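Local coordinates for thioesterase domain-containing protein (Pyrococcus horikoshii, PDB 1IXL), which probably hydrolyses acyl-CoA thioesters as a member of the hot-dog thioesterase superfamily, although its physiological substrate is not known, at residues I15-P20 / A55-M60; G49-L54 / E112-G117; L61-P66 / C121-K126. All blocks are in the same frame, centred on the assembly; numbering follows the deposited sequence.

Contact 1 of 3, residues I15-P20 / A55-M60; sequences ILVGKP and ADYAAM
Val-17 meets the root of Tyr-57 with its CG1 methyl, which lies 3.6 Å from Tyr-57 CB and 3.8 Å from Tyr-57 CD2. This branch is carried to the helix because CG1 stands anti to the valine's own backbone nitrogen (chi1 -173°). Gly-18 follows with phi 153° and psi 166°, a conformation in which a beta carbon would collide with the preceding carbonyl oxygen. Its own carbonyl comes to the edge of the phenol ring, near the ring plane, with Gly-18 O 3.4 Å from Tyr-57 CE2. Pro-20, in strand 19-24, crosses the tyrosine at about a right angle and sets CG 3.5 Å from Tyr-57 OH and 3.8 Å from Tyr-57 CZ. The hydroxyl of this buried tyrosine is hydrogen-bonded to Arg-14 and Gln-6, and Arg-14 also binds Gly-18 O, tying the ring and the loop to one guanidinium. Replacing Tyr-57 with an alanine would probably leave Val-17 and Pro-20 facing a gap and deprive Arg-14 and Gln-6 of the phenol oxygen. Here the loop entering the first strand closes over the central helix of a hot-dog fold, on the side turned away from strands 100-109 and 112-123.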
loop_
_atom_site.group_PDB
_atom_site.type_symbol
_atom_site.label_atom_id
_atom_site.label_comp_id
_atom_site.label_asym_id
_atom_site.label_seq_id
_atom_site.Cartn_x
_atom_site.Cartn_y
_atom_site.Cartn_z
ATOM N N ILE A 15 10.351 0.811 -7.830
ATOM C CA ILE A 15 10.203 2.019 -8.635
ATOM C C ILE A 15 8.769 2.375 -8.997
ATOM O O ILE A 15 8.419 3.557 -9.071
ATOM C CB ILE A 15 11.001 1.888 -9.945
ATOM C CG1 ILE A 15 12.485 1.725 -9.627
ATOM C CG2 ILE A 15 10.751 3.106 -10.849
ATOM C CD1 ILE A 15 13.000 2.719 -8.595
ATOM N N LEU A 16 7.944 1.352 -9.200
ATOM C CA LEU A 16 6.551 1.565 -9.613
ATOM C C LEU A 16 5.530 1.479 -8.497
ATOM O O LEU A 16 4.460 2.067 -8.588
ATOM C CB LEU A 16 6.168 0.547 -10.688
ATOM C CG LEU A 16 6.903 0.657 -12.017
ATOM C CD1 LEU A 16 6.664 -0.609 -12.829
ATOM C CD2 LEU A 16 6.432 1.920 -12.771
ATOM N N VAL A 17 5.868 0.765 -7.432
ATOM C CA VAL A 17 4.934 0.583 -6.341
ATOM C C VAL A 17 5.449 1.141 -5.025
ATOM O O VAL A 17 4.720 1.832 -4.312
ATOM C CB VAL A 17 4.582 -0.932 -6.209
ATOM C CG1 VAL A 17 3.464 -1.143 -5.184
ATOM C CG2 VAL A 17 4.179 -1.471 -7.586
ATOM N N GLY A 18 6.691 0.830 -4.681
ATOM C CA GLY A 18 7.209 1.372 -3.450
ATOM C C GLY A 18 8.284 0.584 -2.742
ATOM O O GLY A 18 8.523 -0.585 -3.044
ATOM N N LYS A 19 8.921 1.255 -1.786
ATOM C CA LYS A 19 10.001 0.698 -0.983
ATOM C C LYS A 19 9.531 0.666 0.457
ATOM O O LYS A 19 9.235 1.700 1.046
ATOM C CB LYS A 19 11.247 1.590 -1.106
ATOM C CG LYS A 19 11.705 1.807 -2.550
ATOM C CD LYS A 19 12.886 2.790 -2.629
ATOM C CE LYS A 19 13.457 2.862 -4.038
ATOM N NZ LYS A 19 14.635 3.779 -4.121
ATOM N N PRO A 20 9.435 -0.531 1.045
ATOM C CA PRO A 20 8.978 -0.594 2.438
ATOM C C PRO A 20 10.059 0.042 3.316
ATOM O O PRO A 20 11.245 -0.202 3.098
ATOM C CB PRO A 20 8.829 -2.103 2.689
ATOM C CG PRO A 20 8.677 -2.696 1.281
ATOM C CD PRO A 20 9.643 -1.872 0.479
ATOM N N ALA A 55 -0.720 2.073 -1.807
ATOM C CA ALA A 55 -1.517 1.762 -0.610
ATOM C C ALA A 55 -1.803 0.254 -0.471
ATOM O O ALA A 55 -1.753 -0.305 0.628
ATOM C CB ALA A 55 -2.835 2.545 -0.629
ATOM N N ASP A 56 -2.114 -0.385 -1.596
ATOM C CA ASP A 56 -2.409 -1.834 -1.666
ATOM C C ASP A 56 -1.200 -2.621 -1.112
ATOM O O ASP A 56 -1.342 -3.513 -0.273
ATOM C CB ASP A 56 -2.671 -2.190 -3.151
ATOM C CG ASP A 56 -2.924 -3.686 -3.402
ATOM O OD1 ASP A 56 -2.712 -4.523 -2.491
ATOM O OD2 ASP A 56 -3.327 -4.012 -4.554
ATOM N N TYR A 57 -0.010 -2.277 -1.590
ATOM C CA TYR A 57 1.215 -2.934 -1.154
ATOM C C TYR A 57 1.450 -2.740 0.346
ATOM O O TYR A 57 1.848 -3.681 1.027
ATOM C CB TYR A 57 2.407 -2.410 -2.001
ATOM C CG TYR A 57 3.805 -2.980 -1.711
ATOM C CD1 TYR A 57 3.996 -4.333 -1.381
ATOM C CD2 TYR A 57 4.946 -2.186 -1.897
ATOM C CE1 TYR A 57 5.276 -4.871 -1.259
ATOM C CE2 TYR A 57 6.233 -2.712 -1.787
ATOM C CZ TYR A 57 6.393 -4.062 -1.473
ATOM O OH TYR A 57 7.656 -4.613 -1.443
ATOM N N ALA A 58 1.199 -1.537 0.873
ATOM C CA ALA A 58 1.395 -1.306 2.297
ATOM C C ALA A 58 0.470 -2.221 3.115
ATOM O O ALA A 58 0.859 -2.783 4.160
ATOM C CB ALA A 58 1.124 0.185 2.642
ATOM N N ALA A 59 -0.754 -2.364 2.629
ATOM C CA ALA A 59 -1.758 -3.201 3.269
ATOM C C ALA A 59 -1.291 -4.665 3.310
ATOM O O ALA A 59 -1.420 -5.333 4.341
ATOM C CB ALA A 59 -3.096 -3.078 2.508
HETATM N N MSE A 60 -0.731 -5.152 2.204
HETATM C CA MSE A 60 -0.229 -6.515 2.153
HETATM C C MSE A 60 0.888 -6.683 3.192
HETATM O O MSE A 60 1.027 -7.754 3.791
HETATM C CB MSE A 60 0.325 -6.853 0.759
HETATM C CG MSE A 60 -0.684 -6.782 -0.407
HETATM SE SE MSE A 60 -2.042 -7.984 -0.323
HETATM C CE MSE A 60 -3.030 -7.236 0.713
#

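Contact 2 of 3, residues G49-L54 / E112-G117; sequences GFTFGL and EVVLEG
Leu-115 reaches from strand 112-123 to the helix and packs against the methyl of Thr-51. No hydrogen bond joins the two segments; the contact is made by carbon atoms alone, and the nearest pair of alpha carbons, Thr-51 CA and Leu-115 CA, is 7.5 Å apart.

The leucine side chain starts touching at its first atom: Leu-115 CB is 4.0 Å from Thr-51 CG2. Its CG stands anti to the backbone nitrogen (chi1 178°), which takes the branch point across the helix rather than along it and back from the methyl, Leu-115 CG being 4.6 Å from Thr-51 CG2. At the tip the two methyls part. Leu-115 CD1 lies 3.9 Å from Thr-51 CG2 and 4.3 Å from Phe-52 CA, so it touches the helix backbone as well as a side chain. Leu-115 CD2 instead lies 4.0 Å from Ala-55 CB, one turn further along. The leucine also borders Phe-77 of strand 68-77.

Coming the other way, the threonine side chain slides past the leucine in the opposite direction. Its methyl serves two neighbours, since Thr-51 CG2 also approaches Val-114 CG2 at 4.2 Å. Val-114 therefore adds a second apolar surface at the methyl of Thr-51, and both residues are further packed by Val-81.

Two consecutive residues can both turn to the helix because Val-114 and Leu-115 together face Val-107 of strand 100-109 in a classic beta bulge, where the chain turns a corner. The contact thus sets the beginning of the long helix on the inner face of a bulged, curved antiparallel sheet, the sheet-around-helix packing that defines the hot-dog fold.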
loop_
_atom_site.group_PDB
_atom_site.type_symbol
_atom_site.label_atom_id
_atom_site.label_comp_id
_atom_site.label_asym_id
_atom_site.label_seq_id
_atom_site.Cartn_x
_atom_site.Cartn_y
_atom_site.Cartn_z
ATOM N N GLY A 49 -3.962 5.168 -10.090
ATOM C CA GLY A 49 -3.657 3.748 -10.021
ATOM C C GLY A 49 -2.341 3.507 -9.302
ATOM O O GLY A 49 -2.159 2.489 -8.624
ATOM N N PHE A 50 -1.395 4.431 -9.442
ATOM C CA PHE A 50 -0.114 4.241 -8.767
ATOM C C PHE A 50 -0.225 4.473 -7.261
ATOM O O PHE A 50 0.347 3.732 -6.462
ATOM C CB PHE A 50 0.942 5.145 -9.416
ATOM C CG PHE A 50 1.228 4.772 -10.848
ATOM C CD1 PHE A 50 1.971 3.631 -11.142
ATOM C CD2 PHE A 50 0.678 5.501 -11.896
ATOM C CE1 PHE A 50 2.158 3.219 -12.450
ATOM C CE2 PHE A 50 0.857 5.099 -13.213
ATOM C CZ PHE A 50 1.597 3.957 -13.498
ATOM N N THR A 51 -0.987 5.493 -6.895
ATOM C CA THR A 51 -1.221 5.815 -5.499
ATOM C C THR A 51 -1.939 4.648 -4.831
ATOM O O THR A 51 -1.623 4.263 -3.683
ATOM C CB THR A 51 -2.086 7.060 -5.389
ATOM O OG1 THR A 51 -1.484 8.105 -6.152
ATOM C CG2 THR A 51 -2.198 7.497 -3.928
ATOM N N PHE A 52 -2.909 4.081 -5.544
ATOM C CA PHE A 52 -3.645 2.918 -5.027
ATOM C C PHE A 52 -2.701 1.720 -4.895
ATOM O O PHE A 52 -2.754 0.991 -3.907
ATOM C CB PHE A 52 -4.798 2.536 -5.970
ATOM C CG PHE A 52 -5.533 1.265 -5.562
ATOM C CD1 PHE A 52 -6.693 1.328 -4.798
ATOM C CD2 PHE A 52 -5.053 0.018 -5.938
ATOM C CE1 PHE A 52 -7.369 0.149 -4.409
ATOM C CE2 PHE A 52 -5.711 -1.176 -5.558
ATOM C CZ PHE A 52 -6.875 -1.105 -4.790
ATOM N N GLY A 53 -1.841 1.522 -5.898
ATOM C CA GLY A 53 -0.920 0.402 -5.864
ATOM C C GLY A 53 -0.038 0.514 -4.640
ATOM O O GLY A 53 0.213 -0.470 -3.951
ATOM N N LEU A 54 0.462 1.719 -4.376
ATOM C CA LEU A 54 1.291 1.909 -3.184
ATOM C C LEU A 54 0.498 1.562 -1.922
ATOM O O LEU A 54 0.992 0.836 -1.042
ATOM C CB LEU A 54 1.801 3.358 -3.099
ATOM C CG LEU A 54 2.301 3.850 -1.728
ATOM C CD1 LEU A 54 3.548 3.082 -1.306
ATOM C CD2 LEU A 54 2.621 5.339 -1.806
ATOM N N GLU A 112 0.010 15.954 4.482
ATOM C CA GLU A 112 -1.285 15.884 3.823
ATOM C C GLU A 112 -1.697 14.469 3.424
ATOM O O GLU A 112 -0.881 13.682 2.956
ATOM C CB GLU A 112 -1.274 16.716 2.547
ATOM C CG GLU A 112 -0.590 18.058 2.632
ATOM C CD GLU A 112 -0.246 18.580 1.245
ATOM O OE1 GLU A 112 0.960 18.632 0.900
ATOM O OE2 GLU A 112 -1.183 18.919 0.494
ATOM N N VAL A 113 -2.975 14.168 3.596
ATOM C CA VAL A 113 -3.509 12.881 3.180
ATOM C C VAL A 113 -3.929 13.027 1.708
ATOM O O VAL A 113 -4.642 13.976 1.359
ATOM C CB VAL A 113 -4.729 12.492 4.040
ATOM C CG1 VAL A 113 -5.406 11.253 3.468
ATOM C CG2 VAL A 113 -4.267 12.219 5.490
ATOM N N VAL A 114 -3.456 12.126 0.843
ATOM C CA VAL A 114 -3.826 12.168 -0.570
ATOM C C VAL A 114 -4.758 10.995 -0.902
ATOM O O VAL A 114 -5.440 11.007 -1.920
ATOM C CB VAL A 114 -2.575 12.131 -1.511
ATOM C CG1 VAL A 114 -1.669 13.325 -1.210
ATOM C CG2 VAL A 114 -1.799 10.813 -1.344
ATOM N N LEU A 115 -4.759 9.971 -0.046
ATOM C CA LEU A 115 -5.647 8.829 -0.235
ATOM C C LEU A 115 -5.957 8.174 1.104
ATOM O O LEU A 115 -5.095 8.099 1.968
ATOM C CB LEU A 115 -5.014 7.772 -1.169
ATOM C CG LEU A 115 -5.874 6.495 -1.372
ATOM C CD1 LEU A 115 -5.628 5.935 -2.770
ATOM C CD2 LEU A 115 -5.559 5.421 -0.297
ATOM N N GLU A 116 -7.186 7.705 1.278
ATOM C CA GLU A 116 -7.545 6.991 2.501
ATOM C C GLU A 116 -8.399 5.814 2.065
ATOM O O GLU A 116 -9.231 5.929 1.154
ATOM C CB GLU A 116 -8.334 7.882 3.488
ATOM C CG GLU A 116 -9.523 8.621 2.861
ATOM C CD GLU A 116 -10.396 9.349 3.875
ATOM O OE1 GLU A 116 -9.835 9.938 4.825
ATOM O OE2 GLU A 116 -11.641 9.341 3.705
ATOM N N GLY A 117 -8.210 4.670 2.704
ATOM C CA GLY A 117 -9.016 3.538 2.296
ATOM C C GLY A 117 -9.010 2.369 3.240
ATOM O O GLY A 117 -8.189 2.314 4.154
#

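Contact 3 of 3, residues L61-P66 / C121-K126; sequences LAVNEP and CYVLEK
The C-terminal end of the hot-dog helix and the chain just beyond it rest here on the end of strand 112-123, with Val-63, Glu-65, Cys-121 and Val-123 in contact. Val-63 uses each of its branches for a different residue. CG1 slides alongside Val-123, with Val-63 CG1 3.7 Å from Val-123 CG2, while the second methyl turns to the preceding inward residue, Val-63 CG2 lying 4.2 Å from Cys-121 CB.

After Asn-64, whose positive phi of 51° takes the chain out of the helix, Glu-65 returns toward the strand. Its aliphatic part crosses Val-123 at about a right angle. The chain is bent at chi2 (91°), and it is the bend atom that makes the closest approach, with Glu-65 CG only 3.4 Å from Val-123 CG1. Both valine methyls also touch the base of the side chain, each 3.9 Å from Glu-65 CB. The carboxylate also makes long, weak ion pairs with Arg-7 and Lys-101.

The side-chain amide of Asn-64 is hydrogen-bonded to the backbone at Glu-5 and Arg-7. Val-68 of the neighbouring strand also packs on Val-63 and Cys-121. The packing of Val-63 and Glu-65 on Cys-121 and Val-123 joins the helix C-terminus to the end of strand 112-123, an inner strand of the hot-dog sheet.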
loop_
_atom_site.group_PDB
_atom_site.type_symbol
_atom_site.label_atom_id
_atom_site.label_comp_id
_atom_site.label_asym_id
_atom_site.label_seq_id
_atom_site.Cartn_x
_atom_site.Cartn_y
_atom_site.Cartn_z
ATOM N N LEU A 61 1.694 -5.644 3.409
ATOM C CA LEU A 61 2.783 -5.759 4.394
ATOM C C LEU A 61 2.321 -5.571 5.823
ATOM O O LEU A 61 3.004 -6.001 6.752
ATOM C CB LEU A 61 3.947 -4.800 4.077
ATOM C CG LEU A 61 4.603 -5.103 2.720
ATOM C CD1 LEU A 61 5.859 -4.254 2.508
ATOM C CD2 LEU A 61 4.956 -6.568 2.648
ATOM N N ALA A 62 1.173 -4.933 6.019
ATOM C CA ALA A 62 0.661 -4.788 7.369
ATOM C C ALA A 62 0.222 -6.191 7.830
ATOM O O ALA A 62 0.232 -6.486 9.025
ATOM C CB ALA A 62 -0.504 -3.809 7.409
ATOM N N VAL A 63 -0.155 -7.058 6.889
ATOM C CA VAL A 63 -0.550 -8.429 7.259
ATOM C C VAL A 63 0.707 -9.281 7.220
ATOM O O VAL A 63 0.952 -10.086 8.111
ATOM C CB VAL A 63 -1.608 -8.992 6.299
ATOM C CG1 VAL A 63 -1.941 -10.451 6.674
ATOM C CG2 VAL A 63 -2.872 -8.110 6.365
ATOM N N ASN A 64 1.487 -9.110 6.158
ATOM C CA ASN A 64 2.771 -9.776 5.995
ATOM C C ASN A 64 2.758 -11.285 6.193
ATOM O O ASN A 64 3.565 -11.837 6.938
ATOM C CB ASN A 64 3.792 -9.133 6.944
ATOM C CG ASN A 64 5.226 -9.515 6.612
ATOM O OD1 ASN A 64 5.578 -9.691 5.446
ATOM N ND2 ASN A 64 6.070 -9.635 7.644
ATOM N N GLU A 65 1.842 -11.942 5.498
ATOM C CA GLU A 65 1.705 -13.386 5.542
ATOM C C GLU A 65 1.973 -13.777 4.093
ATOM O O GLU A 65 1.457 -13.138 3.186
ATOM C CB GLU A 65 0.279 -13.736 5.952
ATOM C CG GLU A 65 0.182 -14.969 6.767
ATOM C CD GLU A 65 0.280 -14.691 8.249
ATOM O OE1 GLU A 65 -0.756 -14.311 8.845
ATOM O OE2 GLU A 65 1.389 -14.847 8.809
ATOM N N PRO A 66 2.779 -14.824 3.847
ATOM C CA PRO A 66 3.096 -15.252 2.477
ATOM C C PRO A 66 1.964 -15.267 1.442
ATOM O O PRO A 66 2.095 -14.695 0.344
ATOM C CB PRO A 66 3.689 -16.643 2.680
ATOM C CG PRO A 66 4.404 -16.499 4.022
ATOM C CD PRO A 66 3.405 -15.717 4.846
ATOM N N CYS A 121 -8.264 -7.877 3.248
ATOM C CA CYS A 121 -7.242 -8.843 2.895
ATOM C C CYS A 121 -7.520 -10.262 3.404
ATOM O O CYS A 121 -8.113 -10.451 4.476
ATOM C CB CYS A 121 -5.894 -8.359 3.454
ATOM S SG CYS A 121 -5.605 -6.549 3.258
ATOM N N TYR A 122 -7.071 -11.247 2.624
ATOM C CA TYR A 122 -7.279 -12.650 2.969
ATOM C C TYR A 122 -5.998 -13.446 2.966
ATOM O O TYR A 122 -5.251 -13.415 1.995
ATOM C CB TYR A 122 -8.225 -13.303 1.958
ATOM C CG TYR A 122 -9.628 -12.778 2.038
ATOM C CD1 TYR A 122 -10.534 -13.297 2.970
ATOM C CD2 TYR A 122 -10.043 -11.740 1.214
ATOM C CE1 TYR A 122 -11.830 -12.791 3.077
ATOM C CE2 TYR A 122 -11.324 -11.220 1.307
ATOM C CZ TYR A 122 -12.215 -11.745 2.239
ATOM O OH TYR A 122 -13.464 -11.199 2.354
ATOM N N VAL A 123 -5.763 -14.176 4.046
ATOM C CA VAL A 123 -4.601 -15.035 4.126
ATOM C C VAL A 123 -5.134 -16.401 3.689
ATOM O O VAL A 123 -5.986 -16.998 4.364
ATOM C CB VAL A 123 -4.074 -15.080 5.565
ATOM C CG1 VAL A 123 -2.898 -16.030 5.665
ATOM C CG2 VAL A 123 -3.664 -13.666 5.994
ATOM N N LEU A 124 -4.643 -16.876 2.555
ATOM C CA LEU A 124 -5.096 -18.138 1.972
ATOM C C LEU A 124 -4.308 -19.351 2.438
ATOM O O LEU A 124 -3.166 -19.227 2.876
ATOM C CB LEU A 124 -5.015 -18.044 0.442
ATOM C CG LEU A 124 -5.556 -16.735 -0.159
ATOM C CD1 LEU A 124 -5.283 -16.669 -1.660
ATOM C CD2 LEU A 124 -7.044 -16.630 0.100
ATOM N N GLU A 125 -4.937 -20.522 2.349
ATOM C CA GLU A 125 -4.288 -21.774 2.733
ATOM C C GLU A 125 -3.086 -21.961 1.815
ATOM O O GLU A 125 -2.007 -22.387 2.241
ATOM C CB GLU A 125 -5.257 -22.957 2.558
ATOM C CG GLU A 125 -4.633 -24.320 2.882
ATOM C CD GLU A 125 -4.722 -24.679 4.358
ATOM O OE1 GLU A 125 -5.597 -25.501 4.717
ATOM O OE2 GLU A 125 -3.929 -24.132 5.159
ATOM N N LYS A 126 -3.285 -21.641 0.544
ATOM C CA LYS A 126 -2.229 -21.748 -0.443
ATOM C C LYS A 126 -2.144 -20.443 -1.217
ATOM O O LYS A 126 -3.030 -19.592 -1.117
ATOM C CB LYS A 126 -2.501 -22.897 -1.417
ATOM C CG LYS A 126 -1.414 -23.067 -2.473
ATOM C CD LYS A 126 -0.016 -22.955 -1.857
ATOM C CE LYS A 126 1.078 -23.140 -2.887
ATOM N NZ LYS A 126 0.974 -22.186 -4.021
#

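All three contacts draw on helix 48-63, taken in the order contact 2, contact 1, contact 3 from its start to its end. Contacts 2 and 3 share strand 112-123 as well, yet their centres are about 21 Å apart, on opposite sides of the chain's centre. Contact 1 lies between them, about 10 Å from contact 2 and 15 Å from contact 3, centre to centre, and touches both: Val-17 packs on Gly-53 and Leu-54, and Pro-20 on Leu-61. Along the chain, contact 2 crosses both contact 1 and contact 3, whereas contacts 1 and 3 follow in series. Strand 112-123 thus packs near both ends of the helix, while the loop leading into strand 19-24 meets its middle.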